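Long-range contacts in sugar-binding transcriptional regulator, LacI family (Enterococcus faecalis, PDB 3CS3), which probably acts as a DNA-binding transcription factor of the LacI family, with a C-terminal sugar-binding domain of the periplasmic binding protein-like type: residues F113-L124 against Q175-F184; P223-S231 against I257-F267. One frame throughout, in Å; residues are numbered along the deposited sequence. Where two conformers were deposited one is given.

Contact 1 of 2, residues F113-L124 against Q175-F184; sequences FVNVGSKKVLLL and QTEPVDVFAF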
loop_
_atom_site.group_PDB
_atom_site.type_symbol
_atom_site.label_atom_id
_atom_site.label_comp_id
_atom_site.label_asym_id
_atom_site.label_seq_id
_atom_site.Cartn_x
_atom_site.Cartn_y
_atom_site.Cartn_z
ATOM N N PHE A 113 4.176 -29.315 -2.040
ATOM C CA PHE A 113 5.413 -29.807 -1.429
ATOM C C PHE A 113 5.406 -31.331 -1.339
ATOM O O PHE A 113 6.424 -31.966 -1.595
ATOM C CB PHE A 113 5.646 -29.193 -0.050
ATOM C CG PHE A 113 5.865 -27.703 -0.075
ATOM C CD1 PHE A 113 7.140 -27.174 -0.259
ATOM C CD2 PHE A 113 4.792 -26.826 0.107
ATOM C CE1 PHE A 113 7.341 -25.792 -0.270
ATOM C CE2 PHE A 113 4.974 -25.454 0.090
ATOM C CZ PHE A 113 6.256 -24.930 -0.101
ATOM N N VAL A 114 4.250 -31.901 -0.989
ATOM C CA VAL A 114 4.046 -33.353 -1.001
ATOM C C VAL A 114 4.268 -33.922 -2.407
ATOM O O VAL A 114 5.120 -34.795 -2.589
ATOM C CB VAL A 114 2.638 -33.758 -0.469
ATOM C CG1 VAL A 114 2.365 -35.239 -0.705
ATOM C CG2 VAL A 114 2.496 -33.427 1.010
ATOM N N ASN A 115 3.536 -33.395 -3.390
ATOM C CA ASN A 115 3.580 -33.874 -4.780
ATOM C C ASN A 115 4.959 -33.848 -5.435
ATOM O O ASN A 115 5.214 -34.609 -6.369
ATOM C CB ASN A 115 2.578 -33.106 -5.652
ATOM C CG ASN A 115 1.128 -33.471 -5.352
ATOM O OD1 ASN A 115 0.846 -34.312 -4.500
ATOM N ND2 ASN A 115 0.202 -32.829 -6.054
ATOM N N VAL A 116 5.837 -32.981 -4.934
ATOM C CA VAL A 116 7.208 -32.864 -5.427
ATOM C C VAL A 116 8.187 -33.742 -4.611
ATOM O O VAL A 116 9.348 -33.926 -4.989
ATOM C CB VAL A 116 7.648 -31.360 -5.481
ATOM C CG1 VAL A 116 8.308 -30.905 -4.173
ATOM C CG2 VAL A 116 8.555 -31.097 -6.666
ATOM N N GLY A 117 7.705 -34.285 -3.494
ATOM C CA GLY A 117 8.516 -35.129 -2.621
ATOM C C GLY A 117 9.532 -34.378 -1.779
ATOM O O GLY A 117 10.708 -34.759 -1.729
ATOM N N SER A 118 9.070 -33.324 -1.106
ATOM C CA SER A 118 9.927 -32.503 -0.256
ATOM C C SER A 118 10.508 -33.293 0.910
ATOM O O SER A 118 9.834 -34.139 1.497
ATOM C CB SER A 118 9.151 -31.297 0.268
ATOM O OG SER A 118 8.707 -30.491 -0.805
ATOM N N LYS A 119 11.764 -33.005 1.236
ATOM C CA LYS A 119 12.474 -33.690 2.313
ATOM C C LYS A 119 12.337 -32.956 3.643
ATOM O O LYS A 119 12.449 -33.567 4.704
ATOM C CB LYS A 119 13.954 -33.876 1.947
ATOM C CG LYS A 119 14.201 -34.711 0.682
ATOM C CD LYS A 119 13.719 -36.151 0.852
ATOM C CE LYS A 119 13.702 -36.904 -0.470
ATOM N NZ LYS A 119 13.096 -38.260 -0.320
ATOM N N LYS A 120 12.126 -31.643 3.566
ATOM C CA LYS A 120 11.814 -30.797 4.715
ATOM C C LYS A 120 11.114 -29.540 4.200
ATOM O O LYS A 120 11.463 -29.013 3.140
ATOM C CB LYS A 120 13.078 -30.397 5.491
ATOM C CG LYS A 120 12.796 -30.010 6.943
ATOM C CD LYS A 120 13.588 -28.792 7.401
ATOM C CE LYS A 120 14.940 -29.167 7.983
ATOM N NZ LYS A 120 15.529 -28.037 8.757
ATOM N N VAL A 121 10.120 -29.064 4.944
ATOM C CA VAL A 121 9.420 -27.841 4.584
ATOM C C VAL A 121 9.614 -26.820 5.693
ATOM O O VAL A 121 9.371 -27.109 6.857
ATOM C CB VAL A 121 7.917 -28.094 4.311
ATOM C CG1 VAL A 121 7.166 -26.780 4.080
ATOM C CG2 VAL A 121 7.748 -28.990 3.097
ATOM N N LEU A 122 10.080 -25.630 5.329
ATOM C CA LEU A 122 10.225 -24.544 6.290
ATOM C C LEU A 122 8.972 -23.665 6.245
ATOM O O LEU A 122 8.582 -23.174 5.188
ATOM C CB LEU A 122 11.526 -23.757 6.047
ATOM C CG LEU A 122 12.817 -24.529 6.385
ATOM C CD1 LEU A 122 13.371 -25.317 5.200
ATOM C CD2 LEU A 122 13.890 -23.614 6.907
ATOM N N LEU A 123 8.323 -23.518 7.395
ATOM C CA LEU A 123 7.049 -22.817 7.479
ATOM C C LEU A 123 7.257 -21.429 8.055
ATOM O O LEU A 123 7.356 -21.259 9.269
ATOM C CB LEU A 123 6.028 -23.608 8.316
ATOM C CG LEU A 123 5.642 -25.035 7.890
ATOM C CD1 LEU A 123 4.886 -25.745 9.012
ATOM C CD2 LEU A 123 4.822 -25.061 6.595
ATOM N N LEU A 124 7.344 -20.441 7.168
ATOM C CA LEU A 124 7.504 -19.049 7.571
ATOM C C LEU A 124 6.119 -18.478 7.879
ATOM O O LEU A 124 5.343 -18.152 6.974
ATOM C CB LEU A 124 8.231 -18.260 6.473
ATOM C CG LEU A 124 8.572 -16.772 6.632
ATOM C CD1 LEU A 124 9.075 -16.404 8.035
ATOM C CD2 LEU A 124 9.583 -16.364 5.558
ATOM N N GLN A 175 20.960 -26.627 5.508
ATOM C CA GLN A 175 19.636 -27.162 5.208
ATOM C C GLN A 175 19.732 -28.275 4.163
ATOM O O GLN A 175 20.833 -28.632 3.736
ATOM C CB GLN A 175 18.711 -26.041 4.715
ATOM C CG GLN A 175 18.527 -24.874 5.690
ATOM C CD GLN A 175 17.538 -25.165 6.813
ATOM O OE1 GLN A 175 16.753 -26.119 6.749
ATOM N NE2 GLN A 175 17.566 -24.331 7.848
ATOM N N THR A 176 18.582 -28.812 3.755
ATOM C CA THR A 176 18.515 -29.880 2.749
ATOM C C THR A 176 18.829 -29.322 1.348
ATOM O O THR A 176 18.919 -28.101 1.176
ATOM C CB THR A 176 17.142 -30.611 2.778
ATOM O OG1 THR A 176 16.549 -30.472 4.074
ATOM C CG2 THR A 176 17.304 -32.098 2.470
ATOM N N GLU A 177 18.988 -30.214 0.365
ATOM C CA GLU A 177 19.558 -29.874 -0.950
ATOM C C GLU A 177 18.823 -28.720 -1.664
ATOM O O GLU A 177 19.449 -27.692 -1.939
ATOM C CB GLU A 177 19.755 -31.122 -1.843
ATOM C CG GLU A 177 20.095 -32.432 -1.098
ATOM C CD GLU A 177 21.345 -32.342 -0.223
ATOM O OE1 GLU A 177 22.390 -31.850 -0.707
ATOM O OE2 GLU A 177 21.277 -32.768 0.951
ATOM N N PRO A 178 17.510 -28.869 -1.966
ATOM C CA PRO A 178 16.765 -27.614 -2.096
ATOM C C PRO A 178 16.120 -27.190 -0.767
ATOM O O PRO A 178 15.633 -28.038 -0.010
ATOM C CB PRO A 178 15.692 -27.945 -3.145
ATOM C CG PRO A 178 15.723 -29.464 -3.323
ATOM C CD PRO A 178 16.658 -30.027 -2.290
ATOM N N VAL A 179 16.143 -25.891 -0.478
ATOM C CA VAL A 179 15.453 -25.345 0.691
ATOM C C VAL A 179 13.998 -25.046 0.316
ATOM O O VAL A 179 13.732 -24.182 -0.516
ATOM C CB VAL A 179 16.133 -24.058 1.226
ATOM C CG1 VAL A 179 15.382 -23.514 2.437
ATOM C CG2 VAL A 179 17.585 -24.322 1.582
ATOM N N ASP A 180 13.064 -25.766 0.929
ATOM C CA ASP A 180 11.649 -25.603 0.613
ATOM C C ASP A 180 10.945 -24.750 1.652
ATOM O O ASP A 180 10.956 -25.073 2.841
ATOM C CB ASP A 180 10.976 -26.963 0.435
ATOM C CG ASP A 180 11.460 -27.686 -0.812
ATOM O OD1 ASP A 180 12.223 -27.080 -1.595
ATOM O OD2 ASP A 180 11.077 -28.855 -1.019
ATOM N N VAL A 181 10.359 -23.643 1.192
ATOM C CA VAL A 181 9.726 -22.659 2.069
ATOM C C VAL A 181 8.259 -22.426 1.708
ATOM O O VAL A 181 7.924 -22.169 0.548
ATOM C CB VAL A 181 10.469 -21.287 2.048
ATOM C CG1 VAL A 181 9.847 -20.315 3.059
ATOM C CG2 VAL A 181 11.964 -21.456 2.338
ATOM N N PHE A 182 7.388 -22.531 2.707
ATOM C CA PHE A 182 6.021 -22.056 2.578
ATOM C C PHE A 182 5.924 -20.775 3.394
ATOM O O PHE A 182 5.909 -20.811 4.626
ATOM C CB PHE A 182 5.019 -23.123 3.031
ATOM C CG PHE A 182 3.570 -22.689 2.982
ATOM C CD1 PHE A 182 3.117 -21.743 2.056
ATOM C CD2 PHE A 182 2.643 -23.272 3.842
ATOM C CE1 PHE A 182 1.780 -21.351 2.028
ATOM C CE2 PHE A 182 1.299 -22.894 3.810
ATOM C CZ PHE A 182 0.868 -21.933 2.902
ATOM N N ALA A 183 5.916 -19.644 2.685
ATOM C CA ALA A 183 5.748 -18.330 3.296
ATOM C C ALA A 183 4.258 -18.073 3.429
ATOM O O ALA A 183 3.504 -18.292 2.484
ATOM C CB ALA A 183 6.402 -17.267 2.454
ATOM N N PHE A 184 3.832 -17.630 4.609
ATOM C CA PHE A 184 2.403 -17.537 4.920
ATOM C C PHE A 184 1.756 -16.304 4.293
ATOM O O PHE A 184 0.527 -16.229 4.202
ATOM C CB PHE A 184 2.147 -17.617 6.436
ATOM C CG PHE A 184 2.128 -19.036 6.990
ATOM C CD1 PHE A 184 1.523 -19.302 8.218
ATOM C CD2 PHE A 184 2.696 -20.106 6.284
ATOM C CE1 PHE A 184 1.507 -20.594 8.747
ATOM C CE2 PHE A 184 2.678 -21.401 6.803
ATOM C CZ PHE A 184 2.076 -21.648 8.032
HETATM O O HOH W 1 13.826 -27.816 2.888
#
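With chi1 at -64°, F113 turns CG anti to its own carbonyl carbon and sends the ring down from the helix end onto the strand of D180 and F182. D180 adopts a similar torsion (-68°), which carries its carboxylate to R208, beside S118. The F113 ring meets D180 CB and V181 O at its edge, CZ lying 3.3 Å from V181 O, while V121 CG1 sits over the centre of one face. F113 and F182 cross at about a right angle, CE2 of F113 being 3.8 Å from CB of F182. In one of two modelled conformers, S118 OG comes to 2.9 Å from D180 OD2; the firm partner of that oxygen is R208, in a salt bridge, so this buried carboxylate probably stays ionised.

Backbone bonds join the strands in parallel register, from L122 N to D180 O (2.7 Å, 172° at the hydrogen) to F184 N on L124 O. Where the two strands begin, a water accepts from D180 N and donates to K120 O. K120, bent along its chain, crosses Q175 at about a right angle and donates from NZ to OE1 at 3.0 Å, although Q175 is poorly ordered. Beside this polar pair, L122 CD1 touches both Q175 OE1 and V179 CG1, the latter at 3.9 Å.

Four residues after F113, G117 ends the helix in a Schellman motif with positive phi. Helix end, short loop and central parallel strands are the alternating alpha/beta architecture of a Rossmann-like subdomain, as in periplasmic binding protein-like folds.

Contact 2 of 2, residues P223-S231 against I257-F267; sequences PRLATIAYS and IYTRFIEGESF. With SO4 (sulfate ion), chain C.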
loop_
_atom_site.group_PDB
_atom_site.type_symbol
_atom_site.label_atom_id
_atom_site.label_comp_id
_atom_site.label_asym_id
_atom_site.label_seq_id
_atom_site.Cartn_x
_atom_site.Cartn_y
_atom_site.Cartn_z
ATOM N N PRO A 223 12.095 -15.397 -10.407
ATOM C CA PRO A 223 10.957 -15.864 -11.212
ATOM C C PRO A 223 9.610 -15.629 -10.518
ATOM O O PRO A 223 9.594 -15.214 -9.359
ATOM C CB PRO A 223 11.231 -17.357 -11.331
ATOM C CG PRO A 223 11.903 -17.712 -10.050
ATOM C CD PRO A 223 12.715 -16.505 -9.651
ATOM N N ARG A 224 8.506 -15.879 -11.228
ATOM C CA ARG A 224 7.148 -15.611 -10.722
ATOM C C ARG A 224 6.859 -16.392 -9.441
ATOM O O ARG A 224 7.058 -17.610 -9.373
ATOM C CB ARG A 224 6.093 -15.872 -11.823
ATOM C CG ARG A 224 4.761 -16.485 -11.380
ATOM C CD ARG A 224 3.575 -15.538 -11.414
ATOM N NE ARG A 224 3.153 -15.114 -10.078
ATOM C CZ ARG A 224 1.905 -14.780 -9.745
ATOM N NH1 ARG A 224 0.924 -14.828 -10.638
ATOM N NH2 ARG A 224 1.634 -14.392 -8.507
ATOM N N LEU A 225 6.428 -15.664 -8.416
ATOM C CA LEU A 225 6.162 -16.248 -7.109
ATOM C C LEU A 225 4.884 -17.079 -7.129
ATOM O O LEU A 225 3.783 -16.539 -7.282
ATOM C CB LEU A 225 6.095 -15.162 -6.030
ATOM C CG LEU A 225 5.677 -15.570 -4.608
ATOM C CD1 LEU A 225 6.651 -16.563 -3.983
ATOM C CD2 LEU A 225 5.547 -14.339 -3.736
ATOM N N ALA A 226 5.056 -18.396 -6.997
ATOM C CA ALA A 226 3.947 -19.339 -6.820
ATOM C C ALA A 226 3.226 -18.995 -5.522
ATOM O O ALA A 226 3.865 -18.682 -4.507
ATOM C CB ALA A 226 4.467 -20.765 -6.783
ATOM N N THR A 227 1.899 -19.027 -5.555
ATOM C CA THR A 227 1.122 -18.393 -4.494
ATOM C C THR A 227 -0.307 -18.901 -4.427
ATOM O O THR A 227 -0.767 -19.617 -5.318
ATOM C CB THR A 227 1.108 -16.836 -4.665
ATOM O OG1 THR A 227 0.500 -16.223 -3.523
ATOM C CG2 THR A 227 0.358 -16.427 -5.943
ATOM N N ILE A 228 -0.997 -18.520 -3.356
ATOM C CA ILE A 228 -2.411 -18.826 -3.179
ATOM C C ILE A 228 -3.228 -17.553 -3.409
ATOM O O ILE A 228 -3.041 -16.546 -2.729
ATOM C CB ILE A 228 -2.695 -19.408 -1.779
ATOM C CG1 ILE A 228 -1.797 -20.631 -1.481
ATOM C CG2 ILE A 228 -4.166 -19.733 -1.633
ATOM C CD1 ILE A 228 -2.079 -21.879 -2.330
ATOM N N ALA A 229 -4.123 -17.617 -4.384
ATOM C CA ALA A 229 -4.886 -16.468 -4.830
ATOM C C ALA A 229 -6.323 -16.539 -4.380
ATOM O O ALA A 229 -6.887 -17.616 -4.244
ATOM C CB ALA A 229 -4.839 -16.370 -6.331
ATOM N N TYR A 230 -6.905 -15.367 -4.161
ATOM C CA TYR A 230 -8.323 -15.215 -3.879
ATOM C C TYR A 230 -8.745 -13.852 -4.438
ATOM O O TYR A 230 -7.891 -13.011 -4.745
ATOM C CB TYR A 230 -8.589 -15.323 -2.367
ATOM C CG TYR A 230 -7.648 -14.501 -1.505
ATOM C CD1 TYR A 230 -6.500 -15.070 -0.948
ATOM C CD2 TYR A 230 -7.908 -13.152 -1.243
ATOM C CE1 TYR A 230 -5.625 -14.307 -0.159
ATOM C CE2 TYR A 230 -7.050 -12.388 -0.457
ATOM C CZ TYR A 230 -5.913 -12.969 0.082
ATOM O OH TYR A 230 -5.078 -12.201 0.858
ATOM N N SER A 231 -10.045 -13.633 -4.591
ATOM C CA SER A 231 -10.528 -12.327 -5.030
ATOM C C SER A 231 -10.529 -11.332 -3.870
ATOM O O SER A 231 -11.362 -11.432 -2.956
ATOM C CB SER A 231 -11.927 -12.441 -5.634
ATOM O OG SER A 231 -12.286 -11.230 -6.280
ATOM N N ILE A 257 -14.042 -16.686 1.973
ATOM C CA ILE A 257 -13.521 -16.319 0.666
ATOM C C ILE A 257 -12.595 -17.449 0.215
ATOM O O ILE A 257 -11.615 -17.766 0.892
ATOM C CB ILE A 257 -12.784 -14.949 0.729
ATOM C CG1 ILE A 257 -13.766 -13.825 1.110
ATOM C CG2 ILE A 257 -12.020 -14.642 -0.576
ATOM C CD1 ILE A 257 -14.901 -13.571 0.104
ATOM N N TYR A 258 -12.919 -18.064 -0.920
ATOM C CA TYR A 258 -12.239 -19.292 -1.331
ATOM C C TYR A 258 -11.036 -19.035 -2.222
ATOM O O TYR A 258 -10.934 -17.983 -2.858
ATOM C CB TYR A 258 -13.232 -20.320 -1.902
ATOM C CG TYR A 258 -14.182 -20.805 -0.826
ATOM C CD1 TYR A 258 -13.765 -21.742 0.117
ATOM C CD2 TYR A 258 -15.478 -20.285 -0.710
ATOM C CE1 TYR A 258 -14.610 -22.177 1.128
ATOM C CE2 TYR A 258 -16.338 -20.714 0.312
ATOM C CZ TYR A 258 -15.895 -21.662 1.221
ATOM O OH TYR A 258 -16.719 -22.109 2.231
ATOM N N THR A 259 -10.114 -19.994 -2.227
ATOM C CA THR A 259 -8.778 -19.803 -2.783
ATOM C C THR A 259 -8.416 -20.795 -3.892
ATOM O O THR A 259 -9.082 -21.817 -4.077
ATOM C CB THR A 259 -7.700 -19.920 -1.677
ATOM O OG1 THR A 259 -7.745 -21.231 -1.103
ATOM C CG2 THR A 259 -7.903 -18.881 -0.572
ATOM N N ARG A 260 -7.341 -20.479 -4.613
ATOM C CA ARG A 260 -6.765 -21.359 -5.622
ATOM C C ARG A 260 -5.248 -21.184 -5.667
ATOM O O ARG A 260 -4.732 -20.101 -5.373
ATOM C CB ARG A 260 -7.388 -21.108 -7.002
ATOM C CG ARG A 260 -6.954 -19.826 -7.703
ATOM C CD ARG A 260 -7.887 -19.463 -8.855
ATOM N NE ARG A 260 -7.219 -18.629 -9.858
ATOM C CZ ARG A 260 -7.126 -17.300 -9.812
ATOM N NH1 ARG A 260 -7.660 -16.614 -8.806
ATOM N NH2 ARG A 260 -6.492 -16.651 -10.783
ATOM N N PHE A 261 -4.538 -22.257 -6.011
ATOM C CA PHE A 261 -3.093 -22.196 -6.200
ATOM C C PHE A 261 -2.764 -21.642 -7.588
ATOM O O PHE A 261 -3.394 -22.011 -8.579
ATOM C CB PHE A 261 -2.449 -23.582 -5.979
ATOM C CG PHE A 261 -0.985 -23.648 -6.357
ATOM C CD1 PHE A 261 -0.024 -22.996 -5.593
ATOM C CD2 PHE A 261 -0.572 -24.362 -7.478
ATOM C CE1 PHE A 261 1.327 -23.047 -5.937
ATOM C CE2 PHE A 261 0.776 -24.421 -7.832
ATOM C CZ PHE A 261 1.729 -23.755 -7.059
ATOM N N ILE A 262 -1.787 -20.743 -7.645
ATOM C CA ILE A 262 -1.314 -20.195 -8.910
ATOM C C ILE A 262 0.151 -20.561 -9.061
ATOM O O ILE A 262 0.985 -20.156 -8.241
ATOM C CB ILE A 262 -1.493 -18.648 -8.991
ATOM C CG1 ILE A 262 -2.981 -18.279 -9.026
ATOM C CG2 ILE A 262 -0.734 -18.063 -10.205
ATOM C CD1 ILE A 262 -3.256 -16.882 -9.543
ATOM N N GLU A 263 0.453 -21.328 -10.105
ATOM C CA GLU A 263 1.799 -21.857 -10.303
ATOM C C GLU A 263 2.801 -20.791 -10.708
ATOM O O GLU A 263 2.462 -19.807 -11.368
ATOM C CB GLU A 263 1.807 -23.045 -11.276
ATOM C CG GLU A 263 1.149 -22.798 -12.630
ATOM C CD GLU A 263 1.137 -24.039 -13.516
ATOM O OE1 GLU A 263 0.198 -24.177 -14.330
ATOM O OE2 GLU A 263 2.059 -24.878 -13.400
ATOM N N GLY A 264 4.036 -20.988 -10.272
ATOM C CA GLY A 264 5.111 -20.061 -10.557
ATOM C C GLY A 264 6.445 -20.768 -10.560
ATOM O O GLY A 264 6.635 -21.758 -9.847
ATOM N N GLU A 265 7.379 -20.227 -11.339
ATOM C CA GLU A 265 8.697 -20.841 -11.504
ATOM C C GLU A 265 9.579 -20.754 -10.253
ATOM O O GLU A 265 10.711 -21.254 -10.244
ATOM C CB GLU A 265 9.414 -20.264 -12.732
ATOM C CG GLU A 265 9.202 -21.062 -14.011
ATOM C CD GLU A 265 10.202 -22.194 -14.167
ATOM O OE1 GLU A 265 9.770 -23.362 -14.270
ATOM O OE2 GLU A 265 11.421 -21.917 -14.182
ATOM N N SER A 266 9.053 -20.146 -9.186
ATOM C CA SER A 266 9.724 -20.140 -7.875
ATOM C C SER A 266 9.572 -21.497 -7.188
ATOM O O SER A 266 10.333 -21.836 -6.285
ATOM C CB SER A 266 9.163 -19.050 -6.966
ATOM O OG SER A 266 7.869 -19.379 -6.489
ATOM N N PHE A 267 8.561 -22.249 -7.608
ATOM C CA PHE A 267 8.370 -23.615 -7.171
ATOM C C PHE A 267 8.039 -24.466 -8.395
ATOM O O PHE A 267 6.871 -24.584 -8.768
ATOM C CB PHE A 267 7.252 -23.695 -6.126
ATOM C CG PHE A 267 7.146 -25.034 -5.451
ATOM C CD1 PHE A 267 7.972 -25.351 -4.375
ATOM C CD2 PHE A 267 6.221 -25.977 -5.885
ATOM C CE1 PHE A 267 7.882 -26.585 -3.750
ATOM C CE2 PHE A 267 6.124 -27.217 -5.261
ATOM C CZ PHE A 267 6.953 -27.518 -4.193
HETATM S S SO4 C . -19.497 -20.138 3.364
HETATM O O1 SO4 C . -19.185 -21.256 2.489
HETATM O O2 SO4 C . -20.939 -20.052 3.579
HETATM O O3 SO4 C . -18.842 -20.294 4.661
HETATM O O4 SO4 C . -19.013 -18.936 2.697
HETATM O O HOH W 2 -11.952 -15.670 -4.414
#
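I228 and F261 meet at about a right angle, the isoleucine CD1 coming to the edge of the phenyl ring 4.0 Å from CD1 of F261. On the same face, I228 CG2 runs obliquely against T259, 3.5 Å from its CB, and A226 CB reaches F261 CE1. The other face carries A229, whose methyl lies over one face of the R260 guanidinium and 3.6 Å from I262 CD1. R260 gets there with CG between its backbone N and carbonyl carbon (chi1 74°) and its chain extended; I262 CG1 lies over the same guanidinium face, toward its rim.

Two antiparallel hydrogen-bonded pairs, T227 with I262 and A229 with R260, fix this alternation; A229 N to R260 O, at 2.7 Å and 170°, is nearly straight. Past the strand, S266 OG accepts from A226 N (3.0 Å, 163°) and also hydrogen-bonds to I209 O, while S266 N donates to R224 O. At the far end a water bridges S231 N and Y258 O, and Y258 OH donates to O1 of a sulfate ion, probably from the crystallisation liquor, at 2.6 Å.

I228 and F261 face helix 102-115 through A109 and Q112, whereas L225 packs on helix 186-196. T227 OG1 is hydrogen-bonded to D186 OD1 and N214 N, and Y230 OH to D213 OD1. Strand 227-229 forms one margin of the mixed sheet, with strand 255-262 linking it to strand 95-100.

In the fold
Contact 1 is largely buried inside the four-stranded parallel sheet, whereas contact 2 is only partly buried and joins the last two strands of the seven-stranded mixed sheet, antiparallel to each other. Their centres lie about 16 Å apart, and they touch directly: F113 CE1 and F267 CE1 approach to 3.6 Å, with ring planes about 60° apart, and V116 packs on F267 too. Helix 102-115 serves both, ending in contact 1 and receiving I228 and F261 of contact 2. The chemistry follows location: contact 1 encloses a salt-bridged carboxylate among apolar side chains, while contact 2 includes exposed residues such as R260 and Y258 along strand 255-262.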